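Local coordinates for protein putative glycoside hydrolase (Parabacteroides distasonis ATCC 8503, PDB 3GYC) that probably hydrolyses glycosidic bonds as a cellulase-like TIM-barrel enzyme, its natural substrate not being established, at residues Ile14-Ala18 with Ile370-Leu375; Tyr155-Glu161 with Leu230-Trp236; Leu283-Glu288 with Leu329-Ala334; Leu301-Trp307 with Trp340-Ser346. One frame throughout, in Å; residues are numbered along the deposited sequence.

Interaction 1 of 4, residues Ile14-Ala18 with Ile370-Leu375; sequences ISPRA and IRSSPL
Pro16 lies against the turn that ends helix 360-371, where the chain of the TIM barrel comes back to the beginning of its first strand, 17-23. The pyrrolidine ring is held along one side by backbone oxygens and at its tip by a leucine. Its CD is 3.0 Å from Ser373 O, CB is 3.5 Å from Ile370 O, and CG meets Leu375 CD2 at 3.9 Å. Replacing Pro16 by glycine would remove this ring and is likely to open a gap between Leu375 and the carbonyls of Ile370 and Ser373.

Arg371 runs alongside the same chain further on. Its CG is turned anti to the carbonyl carbon (chi1 -65°), which lays the methylenes along the strand: CB is 3.9 Å from Pro16 O, CG is 3.6 Å from the same oxygen, and CD reaches Ala18 CB at 4.1 Å. The chain then bends at chi3 (57°) and carries the guanidinium away from the strand, where NH1 bonds to Gly50 O. Arg17 leaves its strand on the side away from the helix end; its guanidinium forms a salt bridge with Asp107 and bonds to Leu393 O and Asn52 O. Beyond Pro16, both CG2 and CD1 of Ile370 pack on Ala18, while at the other end a methyl of Leu375 rests on CG2 of Ile14.

Two waters stitch the outer margin. One donates to Arg371 O and is hydrogen-bonded to Ser15 OG; the other donates to Ile14 O at 2.6 Å and accepts from Leu375 N at 3.0 Å.

Interaction 2 of 4, residues Tyr155-Glu161 with Leu230-Trp236; sequences YVDLCNE and LYEHHIW
The imidazole of His234 is met at its edge, in the ring plane, by Glu161 and Asn160. His234 ND1 donates to Glu161 OE2 over 2.6 Å in a nearly straight bond (163°) that arrives on the anti side of the carboxylate, whose plane is turned 56° from the ring. Asn160 OD1, which accepts from Arg55 NH2, lies 3.2 Å from His234 CE1. The other ring nitrogen, NE2, donates to Glu232 OE1 at 2.8 Å, so two bonds fix the rotation of the imidazole. Trp236 offers its edge to the same Glu161 oxygen, with CH2 3.7 Å from OE2. The Tyr155 ring has Leu230 CD1 over one face and Asp157 CB at its edge.

A buried water joins the two strands. It accepts from Tyr155 OH at 3.0 Å and donates to Asp157 OD2 and Glu232 OE1, two carboxylate oxygens 4.3 Å apart whose mutual repulsion it would be expected to ease. Asp157 OD2 is also bonded by Ser113 OG and Ser211 OG, and Glu232 OE2 by Thr304 OG1. Asp157 OD1 closes an Asx turn on Cys159 N, leading into Asn160-Glu161, an Asn-Glu pair after the fourth strand, consistent with the acid/base motif of clan GH-A glycosidases.

In the barrel, strand 208-209 comes between 153-157 and 231-232, and its Leu209 touches Tyr155, Asp157 and Glu232. On the outside, helix 130-146 covers Val156 and helix 276-297 covers Tyr231.

Interaction 3 of 4, residues Leu283-Glu288 with Leu329-Ala334; sequences LTDKIE and LGTITA
The helical segments around Thr284 and Thr333 run in nearly the same direction, their axes inclined by 29° and 9.8 Å apart at closest approach. The nearest backbones are those of Ile287 and Ala334, and Ile287 CD1 comes to 3.7 Å from Gly330 O.

Thr333 stands in the middle of the interface. Its OG1, anti to the carbonyl carbon (chi1 -55°), turns back along its own helix and donates to Leu329 O at 2.7 Å from above the carbonyl plane; Thr333 N also donates to this oxygen, which is thus held twice. The rotation sends CG2 across to the other helix, 3.8 Å from Ile287 CG2 and 3.6 Å from Glu288 OE2. With alanine in place of Thr333, Leu329 O would probably lose its second donor and a gap would open beside Ile287.

Thr284 CG2 fits between Thr333 OG1 and Leu329, coming within 3.8 Å of Leu329 CD2, while its own hydroxyl bonds to Gln280 O. At the solvent side a water donates to both Glu288 OE2, at 2.6 Å, and Thr333 O.

These are two adjacent helices of the barrel's outer layer, 276-297 and 321-337. Inward, Ile287 and Ala334 both rest on Trp307 and on Trp340 of strand 340-343; at the far flank of 321-337, Ile332 packs on Leu366 and Ile369 of helix 360-371.

Interaction 4 of 4, residues Leu301-Trp307 with Trp340-Ser346; sequences LVTTECW and WVGVATS
Leu301 O is gripped by two backbone donors across the strand pair: Val341 N at 2.8 Å, and Gly342 N in a weak bond of 3.5 Å. This sharing marks a beta bulge, after which the parallel register resumes with Thr303 N donating to Gly342 O at 3.1 Å.

The Trp340 indole lies across its neighbour strand. Leu301 CD1 sits over its six-membered ring, 3.6 Å from the centroid and 6° off the normal, a CH-pi contact. Within the ring plane, Trp340 NE1 donates to Thr303 OG1 at 2.9 Å (161°); that hydroxyl is also bonded to His233 O, in the segment that follows strand 231-232. Trp307, which follows a cis peptide bond, turns its indole toward the second strand: NE1 donates to Ala344 O at 2.9 Å, tilted 22° from the carbonyl plane, and its edge meets Val343 CG1. Cys306 SG packs on Ala344 CB.

The two strands and helix 321-337 between them form a beta-alpha-beta unit of the TIM barrel. Glu305 follows the seventh strand, the position of the nucleophile in clan GH-A glycosidases, and its salt bridge to Arg55 is consistent with such a site.

Overall arrangement
Interactions 1, 2 and 4 lie on the barrel sheet, and interaction 3 is the helical layer outside it. Interaction 4 touches all three others; interaction 3 also packs on 1 and 2. Arg17 N bonds to Val341 O at 2.9 Å, part of the pairing of first and last strands that closes the barrel, and Glu232 OE2 bonds to Thr304 OG1 at 2.7 Å on the side of interaction 2. Interaction 3 packs behind interaction 4, their centres about 10 Å apart. Glu161 of interaction 2 and Glu305 of interaction 4 converge, OE2 of the former 3.8 Å from OE1 of the latter, consistent with a glycosidase active site; interaction 1 lies about 19 Å from interaction 2, between centres.

Interaction 1 of 4, residues Ile14-Ala18 with Ile370-Leu375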
# COMPACT_ATOMS: atom_id res chain seq x y z
N ILE A 14 -19.59 1.15 12.72
CA ILE A 14 -18.63 0.56 11.79
C ILE A 14 -17.23 0.82 12.34
O ILE A 14 -16.89 1.96 12.71
CB ILE A 14 -18.77 1.19 10.41
CG1 ILE A 14 -20.18 0.92 9.87
CG2 ILE A 14 -17.71 0.65 9.46
CD1 ILE A 14 -20.59 1.92 8.84
N SER A 15 -16.45 -0.25 12.44
CA SER A 15 -15.08 -0.16 12.92
C SER A 15 -14.07 -0.09 11.78
O SER A 15 -14.20 -0.79 10.77
CB SER A 15 -14.74 -1.38 13.77
OG SER A 15 -15.40 -1.27 15.02
N PRO A 16 -13.05 0.76 11.92
CA PRO A 16 -12.00 0.72 10.96
C PRO A 16 -11.27 -0.63 11.00
O PRO A 16 -11.31 -1.33 11.98
CB PRO A 16 -11.03 1.81 11.45
CG PRO A 16 -11.86 2.76 12.12
CD PRO A 16 -12.99 1.97 12.74
N ARG A 17 -10.56 -0.95 9.94
CA ARG A 17 -9.72 -2.12 9.89
C ARG A 17 -8.23 -1.77 10.06
O ARG A 17 -7.75 -0.74 9.59
CB ARG A 17 -9.95 -2.93 8.61
CG ARG A 17 -11.28 -3.52 8.60
CD ARG A 17 -11.26 -4.96 8.22
NE ARG A 17 -12.57 -5.56 8.32
CZ ARG A 17 -12.78 -6.87 8.41
NH1 ARG A 17 -11.76 -7.74 8.45
NH2 ARG A 17 -14.02 -7.33 8.46
N ALA A 18 -7.52 -2.63 10.79
CA ALA A 18 -6.08 -2.50 10.97
C ALA A 18 -5.47 -3.34 9.85
O ALA A 18 -5.61 -4.58 9.79
CB ALA A 18 -5.62 -2.97 12.36
N ILE A 370 -6.85 1.37 16.63
CA ILE A 370 -7.32 1.54 15.27
C ILE A 370 -8.74 1.01 15.14
O ILE A 370 -9.63 1.70 14.66
CB ILE A 370 -6.46 0.79 14.28
CG1 ILE A 370 -5.11 1.46 14.08
CG2 ILE A 370 -7.21 0.68 12.91
CD1 ILE A 370 -4.06 0.49 13.48
N ARG A 371 -8.94 -0.23 15.60
CA ARG A 371 -10.23 -0.89 15.43
C ARG A 371 -11.37 -0.37 16.32
O ARG A 371 -12.53 -0.67 16.08
CB ARG A 371 -10.04 -2.40 15.56
CG ARG A 371 -9.18 -2.93 14.40
CD ARG A 371 -8.74 -4.35 14.64
NE ARG A 371 -9.88 -5.23 14.83
CZ ARG A 371 -9.79 -6.55 14.93
NH1 ARG A 371 -8.62 -7.18 14.84
NH2 ARG A 371 -10.90 -7.25 15.09
N SER A 372 -11.04 0.44 17.31
CA SER A 372 -12.04 1.05 18.17
C SER A 372 -12.14 2.56 17.90
O SER A 372 -12.81 3.25 18.63
CB SER A 372 -11.69 0.80 19.64
OG SER A 372 -10.51 1.50 19.95
N SER A 373 -11.47 3.07 16.87
CA SER A 373 -11.61 4.49 16.55
C SER A 373 -12.93 4.75 15.80
O SER A 373 -13.26 4.07 14.85
CB SER A 373 -10.42 4.98 15.74
OG SER A 373 -9.23 4.91 16.51
N PRO A 374 -13.75 5.70 16.29
CA PRO A 374 -14.97 6.06 15.57
C PRO A 374 -14.68 6.79 14.25
O PRO A 374 -13.71 7.53 14.17
CB PRO A 374 -15.68 7.01 16.53
CG PRO A 374 -14.63 7.53 17.39
CD PRO A 374 -13.58 6.50 17.51
N LEU A 375 -15.53 6.58 13.25
CA LEU A 375 -15.42 7.23 11.94
C LEU A 375 -16.14 8.58 11.92
O LEU A 375 -17.15 8.76 12.59
CB LEU A 375 -16.03 6.32 10.86
CG LEU A 375 -15.26 5.02 10.57
CD1 LEU A 375 -16.03 4.18 9.55
CD2 LEU A 375 -13.91 5.38 10.08
O HOH W 1 -17.54 4.35 13.62
O HOH W 2 -15.00 0.88 16.41

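Interaction 2 of 4, residues Tyr155-Glu161 with Leu230-Trp236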
# COMPACT_ATOMS: atom_id res chain seq x y z
N TYR A 155 -11.14 -3.40 -1.44
CA TYR A 155 -11.05 -2.37 -2.44
C TYR A 155 -10.10 -2.82 -3.53
O TYR A 155 -9.35 -3.76 -3.34
CB TYR A 155 -10.56 -1.03 -1.84
CG TYR A 155 -9.13 -0.99 -1.32
CD1 TYR A 155 -8.07 -0.80 -2.19
CD2 TYR A 155 -8.84 -1.13 0.04
CE1 TYR A 155 -6.75 -0.74 -1.73
CE2 TYR A 155 -7.50 -1.10 0.50
CZ TYR A 155 -6.48 -0.88 -0.39
OH TYR A 155 -5.17 -0.80 -0.02
N VAL A 156 -10.14 -2.11 -4.66
CA VAL A 156 -9.25 -2.41 -5.77
C VAL A 156 -8.58 -1.14 -6.17
O VAL A 156 -9.25 -0.18 -6.58
CB VAL A 156 -10.00 -3.02 -6.99
CG1 VAL A 156 -9.04 -3.22 -8.21
CG2 VAL A 156 -10.70 -4.31 -6.57
N ASP A 157 -7.26 -1.17 -6.11
CA ASP A 157 -6.36 -0.06 -6.48
C ASP A 157 -5.67 -0.45 -7.78
O ASP A 157 -4.95 -1.45 -7.81
CB ASP A 157 -5.36 0.18 -5.34
CG ASP A 157 -4.14 1.03 -5.74
OD1 ASP A 157 -4.17 1.76 -6.78
OD2 ASP A 157 -3.14 0.94 -4.98
N LEU A 158 -5.84 0.34 -8.82
CA LEU A 158 -5.30 -0.03 -10.14
C LEU A 158 -3.82 0.13 -10.29
O LEU A 158 -3.26 -0.38 -11.25
CB LEU A 158 -6.04 0.68 -11.30
CG LEU A 158 -7.35 -0.02 -11.71
CD1 LEU A 158 -8.35 -0.01 -10.59
CD2 LEU A 158 -7.98 0.63 -12.96
N CYS A 159 -3.17 0.86 -9.38
CA CYS A 159 -1.72 0.97 -9.44
C CYS A 159 -1.10 1.64 -8.23
O CYS A 159 -1.44 2.79 -7.91
CB CYS A 159 -1.31 1.80 -10.66
SG CYS A 159 0.45 1.67 -10.94
N ASN A 160 -0.18 0.92 -7.55
CA ASN A 160 0.61 1.49 -6.48
C ASN A 160 1.31 2.76 -6.90
O ASN A 160 2.02 2.76 -7.91
CB ASN A 160 1.69 0.51 -6.05
CG ASN A 160 2.64 1.10 -5.02
OD1 ASN A 160 2.28 1.26 -3.83
ND2 ASN A 160 3.87 1.41 -5.45
N GLU A 161 1.16 3.83 -6.11
CA GLU A 161 1.91 5.09 -6.32
C GLU A 161 1.87 5.61 -7.73
O GLU A 161 2.89 5.97 -8.35
CB GLU A 161 3.33 4.95 -5.79
CG GLU A 161 3.27 4.71 -4.29
CD GLU A 161 4.60 4.43 -3.61
OE1 GLU A 161 5.58 4.06 -4.31
OE2 GLU A 161 4.61 4.55 -2.35
N LEU A 230 -12.11 6.20 -2.64
CA LEU A 230 -11.32 6.37 -1.44
C LEU A 230 -9.92 6.86 -1.82
O LEU A 230 -9.54 6.83 -2.98
CB LEU A 230 -11.18 5.06 -0.66
CG LEU A 230 -10.57 3.86 -1.34
CD1 LEU A 230 -9.59 3.07 -0.43
CD2 LEU A 230 -11.65 2.92 -1.91
N TYR A 231 -9.15 7.31 -0.84
CA TYR A 231 -7.80 7.71 -1.12
C TYR A 231 -6.90 6.78 -0.30
O TYR A 231 -7.15 6.54 0.90
CB TYR A 231 -7.47 9.18 -0.75
CG TYR A 231 -8.41 10.26 -1.22
CD1 TYR A 231 -9.17 10.14 -2.38
CD2 TYR A 231 -8.50 11.47 -0.51
CE1 TYR A 231 -10.03 11.15 -2.78
CE2 TYR A 231 -9.32 12.49 -0.93
CZ TYR A 231 -10.07 12.34 -2.06
OH TYR A 231 -10.89 13.34 -2.44
N GLU A 232 -5.88 6.22 -0.96
CA GLU A 232 -4.88 5.39 -0.29
C GLU A 232 -3.62 6.23 -0.43
O GLU A 232 -3.06 6.28 -1.50
CB GLU A 232 -4.77 4.00 -0.94
CG GLU A 232 -4.23 2.88 0.02
CD GLU A 232 -2.72 2.67 0.03
OE1 GLU A 232 -2.16 2.33 -1.03
OE2 GLU A 232 -2.09 2.75 1.11
N HIS A 233 -3.21 6.93 0.64
CA HIS A 233 -2.12 7.86 0.54
C HIS A 233 -0.96 7.42 1.41
O HIS A 233 -1.14 7.04 2.56
CB HIS A 233 -2.55 9.28 0.89
CG HIS A 233 -1.74 10.31 0.16
ND1 HIS A 233 -2.10 10.77 -1.09
CD2 HIS A 233 -0.53 10.85 0.44
CE1 HIS A 233 -1.17 11.60 -1.52
NE2 HIS A 233 -0.20 11.66 -0.62
N HIS A 234 0.24 7.43 0.83
CA HIS A 234 1.42 6.97 1.53
C HIS A 234 2.10 8.17 2.18
O HIS A 234 2.32 9.18 1.53
CB HIS A 234 2.36 6.23 0.57
CG HIS A 234 1.69 5.07 -0.13
ND1 HIS A 234 2.28 4.41 -1.19
CD2 HIS A 234 0.48 4.49 0.06
CE1 HIS A 234 1.49 3.42 -1.58
NE2 HIS A 234 0.37 3.47 -0.86
N ILE A 235 2.38 8.06 3.49
CA ILE A 235 2.89 9.18 4.29
C ILE A 235 4.02 8.76 5.18
O ILE A 235 3.83 7.95 6.08
CB ILE A 235 1.78 9.76 5.21
CG1 ILE A 235 0.65 10.36 4.39
CG2 ILE A 235 2.32 10.89 6.13
CD1 ILE A 235 -0.56 10.80 5.23
N TRP A 236 5.19 9.34 4.96
CA TRP A 236 6.35 9.10 5.80
C TRP A 236 7.01 10.40 6.25
O TRP A 236 7.18 11.31 5.45
CB TRP A 236 7.41 8.36 5.04
CG TRP A 236 7.07 6.96 4.61
CD1 TRP A 236 7.15 5.81 5.35
CD2 TRP A 236 6.70 6.58 3.31
NE1 TRP A 236 6.84 4.73 4.58
CE2 TRP A 236 6.52 5.18 3.32
CE3 TRP A 236 6.47 7.29 2.13
CZ2 TRP A 236 6.15 4.47 2.17
CZ3 TRP A 236 6.08 6.58 0.97
CH2 TRP A 236 5.93 5.19 1.01
O HOH W 3 -3.64 0.35 -2.34

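Interaction 3 of 4, residues Leu283-Glu288 with Leu329-Ala334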
# COMPACT_ATOMS: atom_id res chain seq x y z
N LEU A 283 5.51 15.15 10.55
CA LEU A 283 4.62 13.98 10.33
C LEU A 283 3.14 14.27 10.67
O LEU A 283 2.26 14.15 9.80
CB LEU A 283 5.09 12.80 11.17
CG LEU A 283 4.26 11.50 11.06
CD1 LEU A 283 4.08 11.13 9.60
CD2 LEU A 283 4.99 10.44 11.88
N THR A 284 2.89 14.69 11.92
CA THR A 284 1.52 14.92 12.39
C THR A 284 0.82 16.08 11.63
O THR A 284 -0.38 16.05 11.44
CB THR A 284 1.47 15.11 13.92
OG1 THR A 284 2.28 16.23 14.29
CG2 THR A 284 1.97 13.84 14.61
N ASP A 285 1.59 17.06 11.17
CA ASP A 285 1.03 18.15 10.38
C ASP A 285 0.51 17.67 9.03
O ASP A 285 -0.54 18.10 8.56
CB ASP A 285 2.05 19.28 10.21
CG ASP A 285 2.13 20.17 11.45
OD1 ASP A 285 1.31 19.98 12.39
OD2 ASP A 285 2.99 21.08 11.48
N LYS A 286 1.25 16.77 8.40
CA LYS A 286 0.81 16.18 7.14
C LYS A 286 -0.45 15.31 7.33
O LYS A 286 -1.39 15.36 6.52
CB LYS A 286 1.93 15.33 6.53
CG LYS A 286 1.57 14.67 5.20
CD LYS A 286 0.98 15.59 4.17
CE LYS A 286 1.90 16.69 3.78
NZ LYS A 286 3.17 16.14 3.17
N ILE A 287 -0.45 14.50 8.39
CA ILE A 287 -1.58 13.63 8.69
C ILE A 287 -2.86 14.44 8.92
O ILE A 287 -3.92 14.08 8.44
CB ILE A 287 -1.32 12.73 9.92
CG1 ILE A 287 -0.20 11.71 9.63
CG2 ILE A 287 -2.57 12.00 10.34
CD1 ILE A 287 0.32 11.03 10.86
N GLU A 288 -2.75 15.51 9.68
CA GLU A 288 -3.90 16.37 9.96
C GLU A 288 -4.38 17.05 8.68
O GLU A 288 -5.58 17.12 8.42
CB GLU A 288 -3.56 17.41 11.01
CG GLU A 288 -3.19 16.87 12.41
CD GLU A 288 -4.34 16.13 13.15
OE1 GLU A 288 -5.53 16.16 12.70
OE2 GLU A 288 -4.05 15.53 14.21
N LEU A 329 3.24 7.05 16.80
CA LEU A 329 2.71 8.40 16.75
C LEU A 329 1.82 8.59 15.52
O LEU A 329 0.68 9.09 15.63
CB LEU A 329 3.84 9.43 16.76
CG LEU A 329 3.40 10.88 16.60
CD1 LEU A 329 2.55 11.31 17.79
CD2 LEU A 329 4.61 11.80 16.46
N GLY A 330 2.33 8.18 14.36
CA GLY A 330 1.60 8.28 13.11
C GLY A 330 0.26 7.58 13.20
O GLY A 330 -0.79 8.17 12.85
N THR A 331 0.29 6.34 13.69
CA THR A 331 -0.92 5.52 13.79
C THR A 331 -2.00 6.16 14.65
O THR A 331 -3.13 6.33 14.18
CB THR A 331 -0.61 4.13 14.36
OG1 THR A 331 0.39 3.48 13.56
CG2 THR A 331 -1.86 3.28 14.38
N ILE A 332 -1.63 6.52 15.88
CA ILE A 332 -2.54 7.13 16.84
C ILE A 332 -3.09 8.47 16.33
O ILE A 332 -4.27 8.78 16.53
CB ILE A 332 -1.85 7.26 18.24
CG1 ILE A 332 -1.66 5.85 18.86
CG2 ILE A 332 -2.67 8.12 19.17
CD1 ILE A 332 -0.76 5.86 20.12
N THR A 333 -2.25 9.26 15.66
CA THR A 333 -2.66 10.56 15.10
C THR A 333 -3.69 10.39 13.99
O THR A 333 -4.75 11.06 13.98
CB THR A 333 -1.43 11.36 14.53
OG1 THR A 333 -0.42 11.51 15.55
CG2 THR A 333 -1.84 12.75 14.03
N ALA A 334 -3.41 9.46 13.08
CA ALA A 334 -4.33 9.17 11.96
C ALA A 334 -5.67 8.63 12.49
O ALA A 334 -6.74 9.11 12.10
CB ALA A 334 -3.73 8.20 11.00
O HOH W 4 -5.08 13.39 15.31

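Interaction 4 of 4, residues Leu301-Trp307 with Trp340-Ser346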
# COMPACT_ATOMS: atom_id res chain seq x y z
N LEU A 301 -10.18 7.42 3.95
CA LEU A 301 -8.76 7.27 3.77
C LEU A 301 -8.24 5.92 4.20
O LEU A 301 -8.73 5.32 5.17
CB LEU A 301 -8.01 8.34 4.59
CG LEU A 301 -8.11 9.76 4.09
CD1 LEU A 301 -7.33 10.70 5.02
CD2 LEU A 301 -7.62 9.84 2.66
N VAL A 302 -7.26 5.44 3.46
CA VAL A 302 -6.51 4.26 3.84
C VAL A 302 -5.03 4.62 3.69
O VAL A 302 -4.65 5.30 2.75
CB VAL A 302 -6.84 2.97 2.96
CG1 VAL A 302 -5.87 1.81 3.33
CG2 VAL A 302 -8.30 2.53 3.12
N THR A 303 -4.18 4.17 4.60
CA THR A 303 -2.73 4.35 4.48
C THR A 303 -2.10 3.00 4.81
O THR A 303 -2.35 2.45 5.88
CB THR A 303 -2.17 5.51 5.38
OG1 THR A 303 -2.61 6.79 4.89
CG2 THR A 303 -0.61 5.51 5.39
N THR A 304 -1.32 2.44 3.87
CA THR A 304 -0.63 1.16 4.08
C THR A 304 0.89 1.31 4.02
O THR A 304 1.61 0.36 4.33
CB THR A 304 -1.07 0.09 3.03
OG1 THR A 304 -0.66 0.51 1.72
CG2 THR A 304 -2.60 -0.14 3.08
N GLU A 305 1.38 2.51 3.68
CA GLU A 305 2.80 2.77 3.61
C GLU A 305 3.06 4.05 4.43
O GLU A 305 2.62 5.12 4.08
CB GLU A 305 3.24 2.89 2.15
CG GLU A 305 2.91 1.62 1.30
CD GLU A 305 3.81 1.51 0.05
OE1 GLU A 305 5.02 1.76 0.18
OE2 GLU A 305 3.33 1.15 -1.06
N CYS A 306 3.77 3.87 5.54
CA CYS A 306 3.87 4.85 6.58
C CYS A 306 4.75 4.24 7.67
O CYS A 306 5.16 3.06 7.53
CB CYS A 306 2.46 5.04 7.13
SG CYS A 306 1.71 3.38 7.49
N TRP A 307 5.11 4.98 8.73
CA TRP A 307 4.85 6.41 8.91
C TRP A 307 6.16 7.17 9.11
O TRP A 307 6.15 8.40 9.13
CB TRP A 307 4.01 6.71 10.18
CG TRP A 307 2.59 6.15 10.21
CD1 TRP A 307 2.19 5.02 10.81
CD2 TRP A 307 1.43 6.74 9.62
NE1 TRP A 307 0.85 4.82 10.61
CE2 TRP A 307 0.36 5.88 9.90
CE3 TRP A 307 1.19 7.90 8.89
CZ2 TRP A 307 -0.92 6.12 9.46
CZ3 TRP A 307 -0.08 8.15 8.45
CH2 TRP A 307 -1.13 7.26 8.74
N TRP A 340 -9.82 7.87 8.63
CA TRP A 340 -9.23 6.64 8.13
C TRP A 340 -10.11 5.42 8.38
O TRP A 340 -10.58 5.23 9.49
CB TRP A 340 -7.84 6.43 8.73
CG TRP A 340 -6.67 7.02 7.95
CD1 TRP A 340 -5.88 6.34 7.10
CD2 TRP A 340 -6.15 8.35 8.00
NE1 TRP A 340 -4.93 7.14 6.57
CE2 TRP A 340 -5.05 8.39 7.12
CE3 TRP A 340 -6.50 9.52 8.69
CZ2 TRP A 340 -4.31 9.53 6.90
CZ3 TRP A 340 -5.74 10.66 8.49
CH2 TRP A 340 -4.67 10.66 7.59
N VAL A 341 -10.36 4.63 7.35
CA VAL A 341 -11.12 3.38 7.45
C VAL A 341 -10.19 2.17 7.46
O VAL A 341 -10.60 1.07 7.83
CB VAL A 341 -12.18 3.26 6.29
CG1 VAL A 341 -13.22 4.39 6.38
CG2 VAL A 341 -11.50 3.27 4.94
N GLY A 342 -8.95 2.39 7.05
CA GLY A 342 -7.90 1.39 7.05
C GLY A 342 -6.59 2.05 7.47
O GLY A 342 -6.09 2.94 6.78
N VAL A 343 -6.01 1.61 8.58
CA VAL A 343 -4.79 2.18 9.08
C VAL A 343 -3.73 1.12 9.32
O VAL A 343 -4.05 0.12 9.89
CB VAL A 343 -5.05 2.92 10.41
CG1 VAL A 343 -3.77 3.66 10.86
CG2 VAL A 343 -6.21 3.87 10.28
N ALA A 344 -2.50 1.32 8.79
CA ALA A 344 -1.36 0.44 9.00
C ALA A 344 -0.50 1.11 10.07
O ALA A 344 -0.55 2.33 10.23
CB ALA A 344 -0.55 0.28 7.73
N THR A 345 0.26 0.31 10.80
CA THR A 345 1.19 0.81 11.81
C THR A 345 2.51 1.10 11.12
O THR A 345 3.24 2.00 11.55
CB THR A 345 1.39 -0.20 12.94
OG1 THR A 345 1.83 -1.44 12.38
CG2 THR A 345 0.08 -0.38 13.74
N SER A 346 2.82 0.35 10.05
CA SER A 346 3.99 0.64 9.20
C SER A 346 4.04 -0.22 7.96
O SER A 346 3.33 -1.23 7.90
CB SER A 346 5.30 0.43 9.98
OG SER A 346 5.67 -0.94 10.04
O HOH W 5 1.51 -1.80 5.89